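Putative mRNA interferase YoeB (Agrobacterium tumefaciens, PDB 6N90) probably acts as the mRNA-cleaving toxin of a bacterial type II toxin-antitoxin system, a hydrolase of the YoeB family with endonuclease activity. Local coordinates at residues 1-6 with 79-84; 28-33 with 56-61; 50-55 with 65-70. All coordinates share one frame; numbering follows the deposited sequence.

Interaction 1 of 3, residues 1-6 with 79-84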
# COMPACT_ATOMS: atom_id res chain seq x y z
N MET A 1 -12.51 0.59 1.42
CA MET A 1 -11.67 0.74 0.23
C MET A 1 -10.23 0.36 0.52
O MET A 1 -9.49 1.13 1.15
CB MET A 1 -11.74 2.17 -0.31
CG MET A 1 -10.76 2.50 -1.43
SD MET A 1 -11.18 1.77 -3.03
CE MET A 1 -12.73 2.61 -3.38
N LYS A 2 -9.84 -0.82 0.08
CA LYS A 2 -8.48 -1.30 0.30
C LYS A 2 -7.54 -0.82 -0.81
O LYS A 2 -7.98 -0.56 -1.92
CB LYS A 2 -8.46 -2.82 0.42
CG LYS A 2 -9.37 -3.31 1.55
CD LYS A 2 -9.13 -4.75 1.99
CE LYS A 2 -9.91 -4.99 3.29
NZ LYS A 2 -9.64 -6.31 3.91
N LEU A 3 -6.27 -0.69 -0.47
CA LEU A 3 -5.24 -0.32 -1.42
C LEU A 3 -4.32 -1.53 -1.57
O LEU A 3 -3.74 -1.98 -0.60
CB LEU A 3 -4.46 0.93 -0.93
CG LEU A 3 -3.27 1.35 -1.77
CD1 LEU A 3 -3.69 1.74 -3.15
CD2 LEU A 3 -2.61 2.57 -1.09
N VAL A 4 -4.24 -2.08 -2.78
CA VAL A 4 -3.46 -3.29 -3.03
C VAL A 4 -2.26 -3.04 -3.96
O VAL A 4 -2.41 -2.54 -5.06
CB VAL A 4 -4.34 -4.40 -3.66
CG1 VAL A 4 -3.52 -5.65 -3.81
CG2 VAL A 4 -5.58 -4.62 -2.80
N TRP A 5 -1.06 -3.37 -3.49
CA TRP A 5 0.14 -3.32 -4.31
C TRP A 5 0.62 -4.70 -4.69
O TRP A 5 0.54 -5.63 -3.91
CB TRP A 5 1.28 -2.64 -3.58
CG TRP A 5 0.96 -1.30 -3.04
CD1 TRP A 5 0.30 -1.02 -1.87
CD2 TRP A 5 1.33 -0.05 -3.60
NE1 TRP A 5 0.23 0.34 -1.68
CE2 TRP A 5 0.85 0.96 -2.74
CE3 TRP A 5 2.01 0.33 -4.77
CZ2 TRP A 5 1.03 2.32 -3.00
CZ3 TRP A 5 2.20 1.69 -5.02
CH2 TRP A 5 1.69 2.66 -4.15
N THR A 6 1.24 -4.81 -5.85
CA THR A 6 1.97 -6.02 -6.20
C THR A 6 3.41 -5.95 -5.71
O THR A 6 3.85 -4.92 -5.20
CB THR A 6 1.95 -6.24 -7.71
OG1 THR A 6 2.62 -5.14 -8.35
CG2 THR A 6 0.51 -6.30 -8.19
N LEU A 79 -8.55 -0.67 -4.65
CA LEU A 79 -7.79 -0.12 -5.75
C LEU A 79 -6.52 -0.93 -5.83
O LEU A 79 -5.79 -1.01 -4.85
CB LEU A 79 -7.45 1.37 -5.53
CG LEU A 79 -6.82 2.05 -6.75
CD1 LEU A 79 -7.20 3.52 -6.79
CD2 LEU A 79 -5.32 1.93 -6.71
N GLU A 80 -6.27 -1.52 -6.99
CA GLU A 80 -5.07 -2.33 -7.20
C GLU A 80 -4.10 -1.52 -8.01
O GLU A 80 -4.42 -1.12 -9.13
CB GLU A 80 -5.39 -3.62 -7.97
CG GLU A 80 -5.99 -4.77 -7.20
CD GLU A 80 -6.34 -5.92 -8.13
OE1 GLU A 80 -5.70 -6.99 -8.03
OE2 GLU A 80 -7.26 -5.74 -8.97
N VAL A 81 -2.90 -1.28 -7.48
CA VAL A 81 -1.86 -0.60 -8.24
C VAL A 81 -0.98 -1.62 -8.94
O VAL A 81 -0.35 -2.46 -8.28
CB VAL A 81 -0.99 0.29 -7.35
CG1 VAL A 81 0.10 1.02 -8.20
CG2 VAL A 81 -1.86 1.25 -6.56
N ILE A 82 -0.92 -1.53 -10.26
CA ILE A 82 -0.19 -2.46 -11.10
C ILE A 82 1.20 -1.92 -11.43
O ILE A 82 2.17 -2.68 -11.48
CB ILE A 82 -0.97 -2.73 -12.41
CG1 ILE A 82 -2.41 -3.12 -12.08
CG2 ILE A 82 -0.30 -3.82 -13.23
CD1 ILE A 82 -2.52 -4.27 -11.11
N GLN A 83 1.29 -0.61 -11.63
CA GLN A 83 2.57 0.03 -11.94
C GLN A 83 2.59 1.48 -11.44
O GLN A 83 1.55 2.13 -11.42
CB GLN A 83 2.82 -0.05 -13.47
CG GLN A 83 3.45 1.15 -14.15
CD GLN A 83 3.46 1.01 -15.67
OE1 GLN A 83 3.09 -0.04 -16.22
NE2 GLN A 83 3.87 2.06 -16.36
N CYS A 84 3.74 2.00 -11.02
CA CYS A 84 3.84 3.42 -10.71
C CYS A 84 5.21 3.97 -11.16
O CYS A 84 5.85 4.79 -10.49
CB CYS A 84 3.62 3.68 -9.20
SG CYS A 84 4.89 2.99 -8.13
O HOH W 1 -2.03 -4.62 -6.90
O HOH W 2 2.39 -5.35 -10.98

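Interaction 2 of 3, residues 28-33 with 56-61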
# COMPACT_ATOMS: atom_id res chain seq x y z
N ASN A 28 0.77 9.46 -4.28
CA ASN A 28 -0.21 9.50 -3.21
C ASN A 28 -1.44 10.31 -3.59
O ASN A 28 -2.55 9.97 -3.18
CB ASN A 28 0.43 10.06 -1.93
CG ASN A 28 1.40 9.07 -1.31
OD1 ASN A 28 1.59 7.97 -1.82
ND2 ASN A 28 2.05 9.47 -0.22
N ASP A 29 -1.25 11.39 -4.36
CA ASP A 29 -2.35 12.24 -4.82
C ASP A 29 -3.19 11.48 -5.84
O ASP A 29 -4.41 11.57 -5.86
CB ASP A 29 -1.78 13.55 -5.43
CG ASP A 29 -2.67 14.78 -5.17
OD1 ASP A 29 -3.74 14.63 -4.55
OD2 ASP A 29 -2.32 15.89 -5.62
N LEU A 30 -2.53 10.70 -6.69
CA LEU A 30 -3.24 9.94 -7.69
C LEU A 30 -4.09 8.87 -7.00
O LEU A 30 -5.25 8.63 -7.36
CB LEU A 30 -2.24 9.32 -8.68
CG LEU A 30 -1.59 10.30 -9.68
CD1 LEU A 30 -0.49 9.62 -10.51
CD2 LEU A 30 -2.61 10.96 -10.59
N ILE A 31 -3.51 8.25 -5.97
CA ILE A 31 -4.23 7.25 -5.18
C ILE A 31 -5.49 7.85 -4.51
O ILE A 31 -6.62 7.32 -4.68
CB ILE A 31 -3.30 6.63 -4.11
CG1 ILE A 31 -2.22 5.78 -4.78
CG2 ILE A 31 -4.09 5.80 -3.06
CD1 ILE A 31 -1.18 5.24 -3.85
N ARG A 32 -5.28 8.94 -3.78
CA ARG A 32 -6.36 9.66 -3.11
C ARG A 32 -7.48 9.97 -4.12
O ARG A 32 -8.66 9.73 -3.85
CB ARG A 32 -5.82 10.96 -2.48
CG ARG A 32 -6.72 11.61 -1.42
CD ARG A 32 -5.97 12.81 -0.77
NE ARG A 32 -4.61 12.41 -0.36
CZ ARG A 32 -3.48 13.00 -0.76
NH1 ARG A 32 -3.50 14.05 -1.56
NH2 ARG A 32 -2.30 12.55 -0.33
N ASN A 33 -7.09 10.44 -5.30
CA ASN A 33 -8.07 10.87 -6.30
C ASN A 33 -8.81 9.69 -6.92
O ASN A 33 -10.04 9.72 -7.08
CB ASN A 33 -7.40 11.71 -7.39
CG ASN A 33 -7.32 13.20 -7.05
OD1 ASN A 33 -8.14 13.99 -7.52
ND2 ASN A 33 -6.33 13.59 -6.24
N TRP A 56 -6.83 1.08 -15.87
CA TRP A 56 -6.80 2.49 -16.19
C TRP A 56 -5.41 3.04 -15.93
O TRP A 56 -4.64 2.46 -15.16
CB TRP A 56 -7.83 3.25 -15.37
CG TRP A 56 -9.19 3.10 -15.90
CD1 TRP A 56 -9.96 1.98 -15.88
CD2 TRP A 56 -9.95 4.11 -16.55
NE1 TRP A 56 -11.17 2.23 -16.49
CE2 TRP A 56 -11.18 3.54 -16.91
CE3 TRP A 56 -9.70 5.45 -16.88
CZ2 TRP A 56 -12.18 4.27 -17.58
CZ3 TRP A 56 -10.69 6.17 -17.54
CH2 TRP A 56 -11.91 5.58 -17.87
N SER A 57 -5.10 4.15 -16.55
CA SER A 57 -3.81 4.78 -16.39
C SER A 57 -3.88 6.29 -16.18
O SER A 57 -4.69 6.93 -16.77
CB SER A 57 -2.97 4.48 -17.61
OG SER A 57 -1.74 5.10 -17.56
N ARG A 58 -3.07 6.83 -15.28
CA ARG A 58 -2.93 8.26 -15.12
C ARG A 58 -1.46 8.66 -15.19
O ARG A 58 -0.56 7.86 -14.89
CB ARG A 58 -3.53 8.72 -13.78
CG ARG A 58 -5.01 8.49 -13.64
CD ARG A 58 -5.43 8.67 -12.16
NE ARG A 58 -6.82 8.30 -11.95
CZ ARG A 58 -7.76 9.14 -11.52
NH1 ARG A 58 -7.44 10.42 -11.23
NH2 ARG A 58 -9.00 8.70 -11.34
N ARG A 59 -1.22 9.90 -15.59
CA ARG A 59 0.13 10.45 -15.65
C ARG A 59 0.68 10.82 -14.28
O ARG A 59 0.08 11.60 -13.55
CB ARG A 59 0.15 11.69 -16.55
CG ARG A 59 0.03 11.39 -18.02
CD ARG A 59 1.18 11.99 -18.79
NE ARG A 59 1.23 13.45 -18.70
CZ ARG A 59 1.87 14.22 -19.56
NH1 ARG A 59 2.51 13.67 -20.59
NH2 ARG A 59 1.87 15.54 -19.41
N ILE A 60 1.85 10.30 -13.95
CA ILE A 60 2.62 10.86 -12.86
C ILE A 60 3.46 11.99 -13.45
O ILE A 60 3.40 13.13 -13.01
CB ILE A 60 3.52 9.81 -12.19
CG1 ILE A 60 2.72 8.54 -11.88
CG2 ILE A 60 4.20 10.35 -10.93
CD1 ILE A 60 3.65 7.40 -11.38
N THR A 61 4.29 11.62 -14.43
CA THR A 61 4.95 12.58 -15.32
C THR A 61 4.81 12.07 -16.75
O THR A 61 4.16 11.05 -16.96
CB THR A 61 6.44 12.75 -14.99
OG1 THR A 61 7.13 11.51 -15.21
CG2 THR A 61 6.60 13.17 -13.56

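Interaction 3 of 3, residues 50-55 with 65-70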
# COMPACT_ATOMS: atom_id res chain seq x y z
N GLY A 50 -7.17 -3.96 -24.98
CA GLY A 50 -6.69 -5.33 -25.09
C GLY A 50 -6.59 -6.09 -23.78
O GLY A 50 -7.53 -6.07 -22.97
N ASP A 51 -5.45 -6.75 -23.57
CA ASP A 51 -5.21 -7.54 -22.37
C ASP A 51 -5.19 -6.68 -21.10
O ASP A 51 -5.14 -7.21 -19.99
CB ASP A 51 -3.89 -8.33 -22.50
CG ASP A 51 -2.67 -7.43 -22.62
OD1 ASP A 51 -2.77 -6.34 -23.23
OD2 ASP A 51 -1.59 -7.83 -22.12
N MET A 52 -5.24 -5.36 -21.28
CA MET A 52 -5.26 -4.41 -20.16
C MET A 52 -6.55 -3.59 -20.09
O MET A 52 -6.61 -2.58 -19.38
CB MET A 52 -4.05 -3.48 -20.25
CG MET A 52 -2.71 -4.22 -20.10
SD MET A 52 -2.45 -4.90 -18.44
CE MET A 52 -2.33 -3.39 -17.46
N ALA A 53 -7.58 -4.03 -20.81
CA ALA A 53 -8.90 -3.37 -20.87
C ALA A 53 -9.41 -2.77 -19.55
O ALA A 53 -9.56 -1.54 -19.43
CB ALA A 53 -9.93 -4.35 -21.40
N GLY A 54 -9.68 -3.62 -18.57
CA GLY A 54 -10.22 -3.18 -17.29
C GLY A 54 -9.31 -2.25 -16.50
O GLY A 54 -9.71 -1.65 -15.51
N TYR A 55 -8.06 -2.13 -16.95
CA TYR A 55 -7.10 -1.30 -16.22
C TYR A 55 -7.16 0.13 -16.74
O TYR A 55 -7.54 0.38 -17.90
CB TYR A 55 -5.71 -1.92 -16.35
CG TYR A 55 -5.59 -3.25 -15.63
CD1 TYR A 55 -6.04 -4.44 -16.22
CD2 TYR A 55 -5.06 -3.32 -14.36
CE1 TYR A 55 -5.95 -5.65 -15.54
CE2 TYR A 55 -4.96 -4.52 -13.68
CZ TYR A 55 -5.39 -5.68 -14.27
OH TYR A 55 -5.28 -6.87 -13.58
N ARG A 65 3.92 6.36 -15.58
CA ARG A 65 2.47 6.20 -15.49
C ARG A 65 2.04 5.37 -14.29
O ARG A 65 2.77 4.49 -13.80
CB ARG A 65 1.93 5.57 -16.79
CG ARG A 65 2.32 6.33 -18.06
CD ARG A 65 2.04 7.83 -17.95
NE ARG A 65 2.59 8.58 -19.08
CZ ARG A 65 1.87 8.99 -20.11
NH1 ARG A 65 0.57 8.75 -20.14
NH2 ARG A 65 2.44 9.66 -21.11
N PHE A 66 0.85 5.70 -13.80
CA PHE A 66 0.23 5.06 -12.66
C PHE A 66 -0.89 4.22 -13.24
O PHE A 66 -1.87 4.76 -13.74
CB PHE A 66 -0.28 6.14 -11.66
CG PHE A 66 -1.10 5.61 -10.49
CD1 PHE A 66 -0.50 5.11 -9.36
CD2 PHE A 66 -2.50 5.69 -10.51
CE1 PHE A 66 -1.24 4.67 -8.28
CE2 PHE A 66 -3.26 5.22 -9.44
CZ PHE A 66 -2.62 4.71 -8.32
N VAL A 67 -0.71 2.90 -13.22
CA VAL A 67 -1.71 1.98 -13.77
C VAL A 67 -2.41 1.26 -12.61
O VAL A 67 -1.77 0.77 -11.67
CB VAL A 67 -1.06 0.98 -14.75
CG1 VAL A 67 -2.14 0.05 -15.37
CG2 VAL A 67 -0.31 1.73 -15.85
N TYR A 68 -3.73 1.20 -12.69
CA TYR A 68 -4.53 0.70 -11.57
C TYR A 68 -5.84 0.13 -12.05
O TYR A 68 -6.22 0.28 -13.22
CB TYR A 68 -4.81 1.85 -10.58
CG TYR A 68 -5.65 2.94 -11.23
CD1 TYR A 68 -5.08 3.89 -12.07
CD2 TYR A 68 -7.03 3.00 -11.00
CE1 TYR A 68 -5.85 4.88 -12.68
CE2 TYR A 68 -7.80 3.98 -11.58
CZ TYR A 68 -7.21 4.91 -12.43
OH TYR A 68 -8.00 5.87 -13.02
N ARG A 69 -6.53 -0.51 -11.13
CA ARG A 69 -7.89 -0.95 -11.37
C ARG A 69 -8.67 -0.89 -10.07
O ARG A 69 -8.19 -1.35 -9.05
CB ARG A 69 -7.90 -2.39 -11.93
CG ARG A 69 -9.28 -2.98 -12.17
CD ARG A 69 -9.17 -4.38 -12.78
NE ARG A 69 -8.43 -5.32 -11.94
CZ ARG A 69 -8.15 -6.58 -12.28
NH1 ARG A 69 -8.57 -7.04 -13.44
NH2 ARG A 69 -7.48 -7.38 -11.46
N VAL A 70 -9.86 -0.31 -10.10
CA VAL A 70 -10.71 -0.33 -8.93
C VAL A 70 -11.67 -1.49 -9.09
O VAL A 70 -12.35 -1.60 -10.11
CB VAL A 70 -11.50 0.98 -8.76
CG1 VAL A 70 -12.56 0.80 -7.70
CG2 VAL A 70 -10.56 2.12 -8.38

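Interaction 1 of 3, residues 1-6 with 79-84
Leu3 carries CG opposite its own backbone nitrogen (chi1 175°), while Val81 sets CG2 beside its nitrogen; the two branches slant across one another, with Leu3 CD1 3.9 Å from Val81 CG2. They sit on strands 2-5 and 76-84, the parallel pair at one side of the mixed sheet of this YoeB-like toxin fold. The backbones are joined by three nearly straight hydrogen bonds, Leu79 N to Lys2 O, Val4 N to Leu79 O and Val81 N to Val4 O, each 2.8 Å long. Beyond Val4 the strands drift apart, and a water bridges them, donating to Val4 O and to Val81 O. Leu3, Trp5, Leu79 and Val81 share one face, where Ile31 and Ala34 of helix 21-36 cover Trp5 and Leu79. Trp5 lies side by side with Val81: its CZ3 is 3.9 Å from Val81 CG1, and Val81 CG2 stands over the rim of one ring face. On the other side of the sheet Glu80 lays CG 3.9 Å from Val4 CB before its carboxylate pairs with Arg69. Strand 2-5 is an edge only within this chain, since Leu3 to Trp5 pair antiparallel with a strand of the second subunit. Past its end comes Thr6, the N-cap of the next helix, whose OG1 is 2.6 Å from a second water that donates to Ile82 O at 2.7 Å.

Interaction 2 of 3, residues 28-33 with 56-61
Arg58 reaches from the sheet toward helix 21-36, past the side chain of Leu30, in a helix-on-sheet packing of the YoeB-like toxin fold. The axes of segments 28-33 and 56-59 come no closer than 10.1 Å, their N-to-C directions 136° apart, so the contact is made mainly by side chains. Along Arg58, CB comes first, 4.0 Å from Leu30 CD2. CG, placed beside the backbone nitrogen (chi1 -63°), skirts the same methyl more loosely, and CD closes on it again, with Arg58 CD 4.0 Å from Leu30 CD2. The chain is extended from CG to NE, and Arg58 and Leu30 run past each other pointing in opposite directions. At the tip NH1 lies 4.1 Å from Asn33 CB, obliquely placed against the guanidinium. The polar end is satisfied by other parts of the fold: NE bonds to Tyr68 OH, NH1 to Leu42 O, and NH2 to Thr37 O and Ala40 O. This buried guanidinium gathers up the chain that follows the helix, largely through backbone carbonyls.

Leu30 divides its two methyls between neighbours. While CD2 rests on the aliphatic part of Arg58, CD1 turns to the corner of the chain at Ile60, 3.7 Å from Ile60 CG1 and 3.7 Å from Arg59 O. That carbonyl has a polar partner of its own in Lys26 NZ. One turn farther along the helix, the amide of Asn33 is tied back to the backbone. Asn33 ND2 donates to Asp29 O at 2.8 Å, from above the carbonyl plane, while Asn33 N reaches the same oxygen from the opposite face.

Interaction 3 of 3, residues 50-55 with 65-70
A type I turn from Met52 to Tyr55, closed by Tyr55 N on Met52 O at 2.9 Å, brings the Tyr55 backbone beside strand 64-73, with its CA 4.9 Å from Arg69 CA. Tyr55 CA also makes a C-H...O contact with Tyr68 O at 3.5 Å. The Tyr55 ring then stands up next to Arg69, which lies over one face of it: Arg69 CD is 4.3 Å from the ring centroid and only 10° off its normal, a CH-pi contact. This loop, leading into strand 56-59, covers the side of the toxin's mixed sheet that carries Val67 and Arg69; Phe66 and Tyr68 point to the other side, where helix 21-36 packs. Arg69 bends at chi3 (59°), which carries its guanidinium over the phenol end of the ring, CZ and OH, the two planes 26° apart. Tyr55 OH sits over the guanidinium face, 3.1 Å from Arg69 NH2, but the angle is too poor for a hydrogen bond; Arg69 NH2 instead forms a salt bridge with Glu80. The neighbouring Gly54 O touches Arg69 CG at 3.6 Å. Nearer the start of the strand, Met52 folds its bent chain across Val67 at about a right angle, ending with CE 4.0 Å from Val67 CG1.

In the fold
All three interactions reach one sheet, their centres 11 to 12 Å apart, and interactions 2 and 3 both fall inside the chain loop that interaction 1 closes. Strand 64-73 is the common neighbour. Toward interaction 1 it pairs through probable hydrogen bonds from Ile82 N to Val67 O at 2.8 Å and Val67 N to Gln83 O at 3.0 Å, with Ile82 and Gln83 forming a classic bulge opposite Val67. Toward interaction 2 it pairs through another probable hydrogen bond, Phe66 N to Arg58 O at 2.8 Å. Helix 21-36 adds a further link: Ile31 CD1 packs 3.8 Å from Trp5 CZ2. Interactions 1 and 2 also touch the second subunit, whereas interaction 3 does not.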